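Local structure of Bd3459 (Bdellovibrio bacteriovorus, 5CEC) at residues P86-T97 with S230-K241. The protein is a predatory endopeptidase of the peptidase S13 family, probably with serine-type D-Ala-D-Ala carboxypeptidase chemistry, bound in this crystal by an ankyrin-repeat immunity protein. The protein carries 1 engineered substitution. Residues are numbered along the deposited sequence; the frame is centred on the assembly and turned at random.
Sequences PDYRFKTKLHVT and STTMVLMSAPLK. With SO4 (sulfate ion), chain G.
P239 lays its CD over one face of the R89 guanidinium, offset toward the rim and 3.5 Å above the plane, while S237 O, tilted out of that plane near the edge, takes a bond from R89 NH1, bent to 139°. A salt bridge to D430 holds the same NH1. The two segments form an antiparallel beta pair, strands 91-97 and 231-236, inside a mixed sheet where strand 104-109 flanks the first and the short strand 436-437 the second. The F90 ring has Y88 CE2 over the centre of one face; at its edge, in plane, lies S237 OG, and L240 CD1 meets the edge at F90 CE1. The H95 ring has a water at its edge, 2.7 Å from ND1; that water donates to S230 OG and T232 OG1, and S230 OG also bonds N227 O. E109 bonds the ring's NE2.

T92, L94 and V96 pair with L235, M233 and T231 through two bonds each; their side chains share one face, where helix 118-130 packs on L94 and L235. On the other face T232 OG1 donates to a sulfate at O4 (2.8 Å).

Beyond the strands, L240 N and K241 N, at the start of helix 240-250, bond Y88 O and P86 O. F90 and L240 both pack on L84, joining this end of the mixed sheet to helix 72-84. With chi1 at 72°, S237 OG lies between its own N and carbonyl carbon, where it accepts from F90 N at 2.9 Å and donates to A238 O at 2.7 Å.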
loop_
_atom_site.group_PDB
_atom_site.type_symbol
_atom_site.label_atom_id
_atom_site.label_comp_id
_atom_site.label_asym_id
_atom_site.label_seq_id
_atom_site.Cartn_x
_atom_site.Cartn_y
_atom_site.Cartn_z
ATOM N N PRO A 86 -16.705 -11.273 4.695
ATOM C CA PRO A 86 -15.371 -11.037 5.266
ATOM C C PRO A 86 -14.710 -12.238 5.921
ATOM O O PRO A 86 -13.497 -12.216 6.104
ATOM C CB PRO A 86 -15.620 -9.940 6.308
ATOM C CG PRO A 86 -17.055 -10.125 6.695
ATOM C CD PRO A 86 -17.757 -10.578 5.448
ATOM N N ASP A 87 -15.496 -13.254 6.264
ATOM C CA ASP A 87 -14.966 -14.462 6.875
ATOM C C ASP A 87 -14.760 -15.587 5.876
ATOM O O ASP A 87 -14.391 -16.710 6.252
ATOM C CB ASP A 87 -15.884 -14.886 8.008
ATOM C CG ASP A 87 -15.975 -13.829 9.100
ATOM O OD1 ASP A 87 -14.912 -13.474 9.638
ATOM O OD2 ASP A 87 -17.098 -13.366 9.431
ATOM N N TYR A 88 -14.968 -15.303 4.589
ATOM C CA TYR A 88 -14.798 -16.328 3.543
ATOM C C TYR A 88 -13.334 -16.801 3.526
ATOM O O TYR A 88 -12.420 -15.974 3.650
ATOM C CB TYR A 88 -15.137 -15.735 2.173
ATOM C CG TYR A 88 -14.971 -16.695 1.030
ATOM C CD1 TYR A 88 -15.946 -17.638 0.744
ATOM C CD2 TYR A 88 -13.828 -16.677 0.219
ATOM C CE1 TYR A 88 -15.806 -18.526 -0.298
ATOM C CE2 TYR A 88 -13.685 -17.548 -0.838
ATOM C CZ TYR A 88 -14.671 -18.489 -1.086
ATOM O OH TYR A 88 -14.540 -19.370 -2.137
ATOM N N ARG A 89 -13.124 -18.100 3.324
ATOM C CA ARG A 89 -11.794 -18.636 3.080
ATOM C C ARG A 89 -11.734 -19.358 1.735
ATOM O O ARG A 89 -12.681 -20.026 1.338
ATOM C CB ARG A 89 -11.406 -19.584 4.209
ATOM C CG ARG A 89 -11.231 -18.894 5.543
ATOM C CD ARG A 89 -11.147 -19.876 6.682
ATOM N NE ARG A 89 -10.987 -19.238 7.975
ATOM C CZ ARG A 89 -9.831 -19.050 8.607
ATOM N NH1 ARG A 89 -8.668 -19.329 8.034
ATOM N NH2 ARG A 89 -9.839 -18.491 9.811
ATOM N N PHE A 90 -10.613 -19.176 1.035
ATOM C CA PHE A 90 -10.351 -19.856 -0.207
ATOM C C PHE A 90 -9.859 -21.241 0.167
ATOM O O PHE A 90 -8.825 -21.382 0.824
ATOM C CB PHE A 90 -9.291 -19.082 -0.990
ATOM C CG PHE A 90 -9.802 -17.745 -1.473
ATOM C CD1 PHE A 90 -9.735 -16.608 -0.678
ATOM C CD2 PHE A 90 -10.392 -17.638 -2.724
ATOM C CE1 PHE A 90 -10.258 -15.394 -1.115
ATOM C CE2 PHE A 90 -10.929 -16.425 -3.163
ATOM C CZ PHE A 90 -10.843 -15.300 -2.363
ATOM N N LYS A 91 -10.598 -22.255 -0.271
ATOM C CA LYS A 91 -10.376 -23.652 0.184
ATOM C C LYS A 91 -9.668 -24.426 -0.917
ATOM O O LYS A 91 -10.319 -25.051 -1.773
ATOM C CB LYS A 91 -11.708 -24.282 0.583
ATOM C CG LYS A 91 -12.393 -23.517 1.691
ATOM C CD LYS A 91 -13.796 -24.046 1.946
ATOM C CE LYS A 91 -14.676 -23.010 2.625
ATOM N NZ LYS A 91 -14.815 -21.726 1.853
ATOM N N THR A 92 -8.335 -24.350 -0.934
ATOM C CA THR A 92 -7.532 -25.097 -1.913
ATOM C C THR A 92 -7.541 -26.559 -1.458
ATOM O O THR A 92 -7.327 -26.847 -0.277
ATOM C CB THR A 92 -6.098 -24.545 -1.959
ATOM O OG1 THR A 92 -6.149 -23.156 -2.300
ATOM C CG2 THR A 92 -5.249 -25.274 -2.979
ATOM N N LYS A 93 -7.853 -27.471 -2.381
ATOM C CA LYS A 93 -7.939 -28.883 -2.056
ATOM C C LYS A 93 -6.779 -29.650 -2.672
ATOM O O LYS A 93 -6.370 -29.402 -3.803
ATOM C CB LYS A 93 -9.288 -29.432 -2.524
ATOM C CG LYS A 93 -10.451 -28.834 -1.760
ATOM C CD LYS A 93 -11.789 -29.337 -2.296
ATOM C CE LYS A 93 -12.904 -29.067 -1.290
ATOM N NZ LYS A 93 -14.180 -29.717 -1.683
ATOM N N LEU A 94 -6.191 -30.531 -1.887
ATOM C CA LEU A 94 -5.143 -31.411 -2.361
ATOM C C LEU A 94 -5.724 -32.821 -2.319
ATOM O O LEU A 94 -6.161 -33.301 -1.276
ATOM C CB LEU A 94 -3.930 -31.312 -1.458
ATOM C CG LEU A 94 -2.899 -30.235 -1.812
ATOM C CD1 LEU A 94 -3.458 -28.861 -1.605
ATOM C CD2 LEU A 94 -1.658 -30.469 -0.967
ATOM N N HIS A 95 -5.670 -33.494 -3.440
ATOM C CA HIS A 95 -6.113 -34.872 -3.565
ATOM C C HIS A 95 -4.873 -35.739 -3.523
ATOM O O HIS A 95 -4.068 -35.667 -4.434
ATOM C CB HIS A 95 -6.884 -35.029 -4.867
ATOM C CG HIS A 95 -8.096 -34.162 -4.937
ATOM N ND1 HIS A 95 -9.324 -34.611 -4.513
ATOM C CD2 HIS A 95 -8.277 -32.875 -5.329
ATOM C CE1 HIS A 95 -10.222 -33.657 -4.680
ATOM N NE2 HIS A 95 -9.614 -32.591 -5.170
ATOM N N VAL A 96 -4.703 -36.476 -2.426
ATOM C CA VAL A 96 -3.433 -37.125 -2.083
ATOM C C VAL A 96 -3.571 -38.630 -2.180
ATOM O O VAL A 96 -4.424 -39.208 -1.478
ATOM C CB VAL A 96 -2.977 -36.742 -0.659
ATOM C CG1 VAL A 96 -1.635 -37.374 -0.338
ATOM C CG2 VAL A 96 -2.919 -35.218 -0.507
ATOM N N THR A 97 -2.720 -39.271 -2.979
ATOM C CA THR A 97 -2.765 -40.729 -3.147
ATOM C C THR A 97 -1.380 -41.335 -2.908
ATOM O O THR A 97 -0.410 -40.883 -3.533
ATOM C CB THR A 97 -3.186 -41.093 -4.590
ATOM O OG1 THR A 97 -4.403 -40.413 -4.922
ATOM C CG2 THR A 97 -3.407 -42.605 -4.718
ATOM N N SER A 230 -7.493 -42.011 -3.054
ATOM C CA SER A 230 -7.058 -40.683 -2.645
ATOM C C SER A 230 -7.786 -40.179 -1.384
ATOM O O SER A 230 -8.908 -40.617 -1.057
ATOM C CB SER A 230 -7.258 -39.708 -3.801
ATOM O OG SER A 230 -8.619 -39.457 -4.013
ATOM N N THR A 231 -7.146 -39.237 -0.699
ATOM C CA THR A 231 -7.742 -38.522 0.413
ATOM C C THR A 231 -7.740 -37.029 0.041
ATOM O O THR A 231 -6.737 -36.518 -0.409
ATOM C CB THR A 231 -6.936 -38.676 1.726
ATOM O OG1 THR A 231 -6.792 -40.058 2.093
ATOM C CG2 THR A 231 -7.624 -37.929 2.850
ATOM N N THR A 232 -8.859 -36.346 0.265
ATOM C CA THR A 232 -8.966 -34.917 0.025
ATOM C C THR A 232 -8.609 -34.177 1.286
ATOM O O THR A 232 -9.236 -34.337 2.322
ATOM C CB THR A 232 -10.379 -34.524 -0.418
ATOM O OG1 THR A 232 -10.731 -35.302 -1.563
ATOM C CG2 THR A 232 -10.456 -33.036 -0.770
ATOM N N MET A 233 -7.575 -33.366 1.182
ATOM C CA MET A 233 -7.105 -32.515 2.237
ATOM C C MET A 233 -7.423 -31.075 1.813
ATOM O O MET A 233 -7.428 -30.758 0.609
ATOM C CB MET A 233 -5.600 -32.737 2.438
ATOM C CG MET A 233 -5.214 -34.192 2.711
ATOM S SD MET A 233 -5.905 -34.813 4.242
ATOM C CE MET A 233 -4.900 -33.902 5.416
ATOM N N VAL A 234 -7.717 -30.214 2.782
ATOM C CA VAL A 234 -8.012 -28.813 2.494
ATOM C C VAL A 234 -6.993 -27.923 3.181
ATOM O O VAL A 234 -6.629 -28.132 4.349
ATOM C CB VAL A 234 -9.470 -28.397 2.829
ATOM C CG1 VAL A 234 -9.747 -28.408 4.325
ATOM C CG2 VAL A 234 -9.778 -27.024 2.249
ATOM N N LEU A 235 -6.525 -26.937 2.421
ATOM C CA LEU A 235 -5.640 -25.888 2.901
ATOM C C LEU A 235 -6.411 -24.581 2.760
ATOM O O LEU A 235 -6.481 -23.993 1.677
ATOM C CB LEU A 235 -4.366 -25.832 2.049
ATOM C CG LEU A 235 -3.310 -24.814 2.511
ATOM C CD1 LEU A 235 -2.470 -25.401 3.635
ATOM C CD2 LEU A 235 -2.446 -24.375 1.331
ATOM N N MET A 236 -6.994 -24.107 3.846
ATOM C CA MET A 236 -7.787 -22.888 3.788
ATOM C C MET A 236 -6.900 -21.663 3.900
ATOM O O MET A 236 -5.977 -21.617 4.709
ATOM C CB MET A 236 -8.816 -22.842 4.889
ATOM C CG MET A 236 -9.796 -23.981 4.837
ATOM S SD MET A 236 -11.318 -23.619 5.708
ATOM C CE MET A 236 -10.722 -23.647 7.392
ATOM N N SER A 237 -7.180 -20.655 3.081
ATOM C CA SER A 237 -6.553 -19.359 3.274
ATOM C C SER A 237 -6.954 -18.750 4.598
ATOM O O SER A 237 -7.941 -19.170 5.224
ATOM C CB SER A 237 -6.927 -18.381 2.161
ATOM O OG SER A 237 -8.270 -17.947 2.279
ATOM N N ALA A 238 -6.224 -17.724 5.011
ATOM C CA ALA A 238 -6.702 -16.744 5.990
ATOM C C ALA A 238 -8.058 -16.205 5.506
ATOM O O ALA A 238 -8.357 -16.215 4.297
ATOM C CB ALA A 238 -5.674 -15.605 6.159
ATOM N N PRO A 239 -8.862 -15.703 6.441
ATOM C CA PRO A 239 -10.149 -15.167 5.993
ATOM C C PRO A 239 -9.965 -13.982 5.050
ATOM O O PRO A 239 -8.949 -13.266 5.091
ATOM C CB PRO A 239 -10.848 -14.752 7.276
ATOM C CG PRO A 239 -9.825 -14.751 8.350
ATOM C CD PRO A 239 -8.677 -15.608 7.902
ATOM N N LEU A 240 -10.991 -13.746 4.239
ATOM C CA LEU A 240 -10.950 -12.661 3.273
ATOM C C LEU A 240 -10.589 -11.313 3.892
ATOM O O LEU A 240 -9.815 -10.562 3.299
ATOM C CB LEU A 240 -12.285 -12.559 2.526
ATOM C CG LEU A 240 -12.371 -11.455 1.483
ATOM C CD1 LEU A 240 -11.442 -11.693 0.313
ATOM C CD2 LEU A 240 -13.803 -11.249 1.035
ATOM N N LYS A 241 -11.103 -11.025 5.084
ATOM C CA LYS A 241 -10.778 -9.754 5.735
ATOM C C LYS A 241 -9.249 -9.565 5.847
ATOM O O LYS A 241 -8.764 -8.455 5.720
ATOM C CB LYS A 241 -11.470 -9.625 7.104
ATOM C CG LYS A 241 -11.024 -10.667 8.123
ATOM C CD LYS A 241 -11.712 -10.648 9.468
ATOM C CE LYS A 241 -11.105 -11.745 10.320
ATOM N NZ LYS A 241 -11.487 -11.693 11.746
HETATM S S SO4 G . -14.042 -34.209 -3.099
HETATM O O1 SO4 G . -15.254 -33.720 -2.410
HETATM O O2 SO4 G . -13.117 -33.069 -3.335
HETATM O O3 SO4 G . -14.422 -34.813 -4.406
HETATM O O4 SO4 G . -13.423 -35.213 -2.205
HETATM O O HOH W 1 -5.785 -21.652 -0.199
HETATM O O HOH W 2 -9.157 -36.939 -3.081
#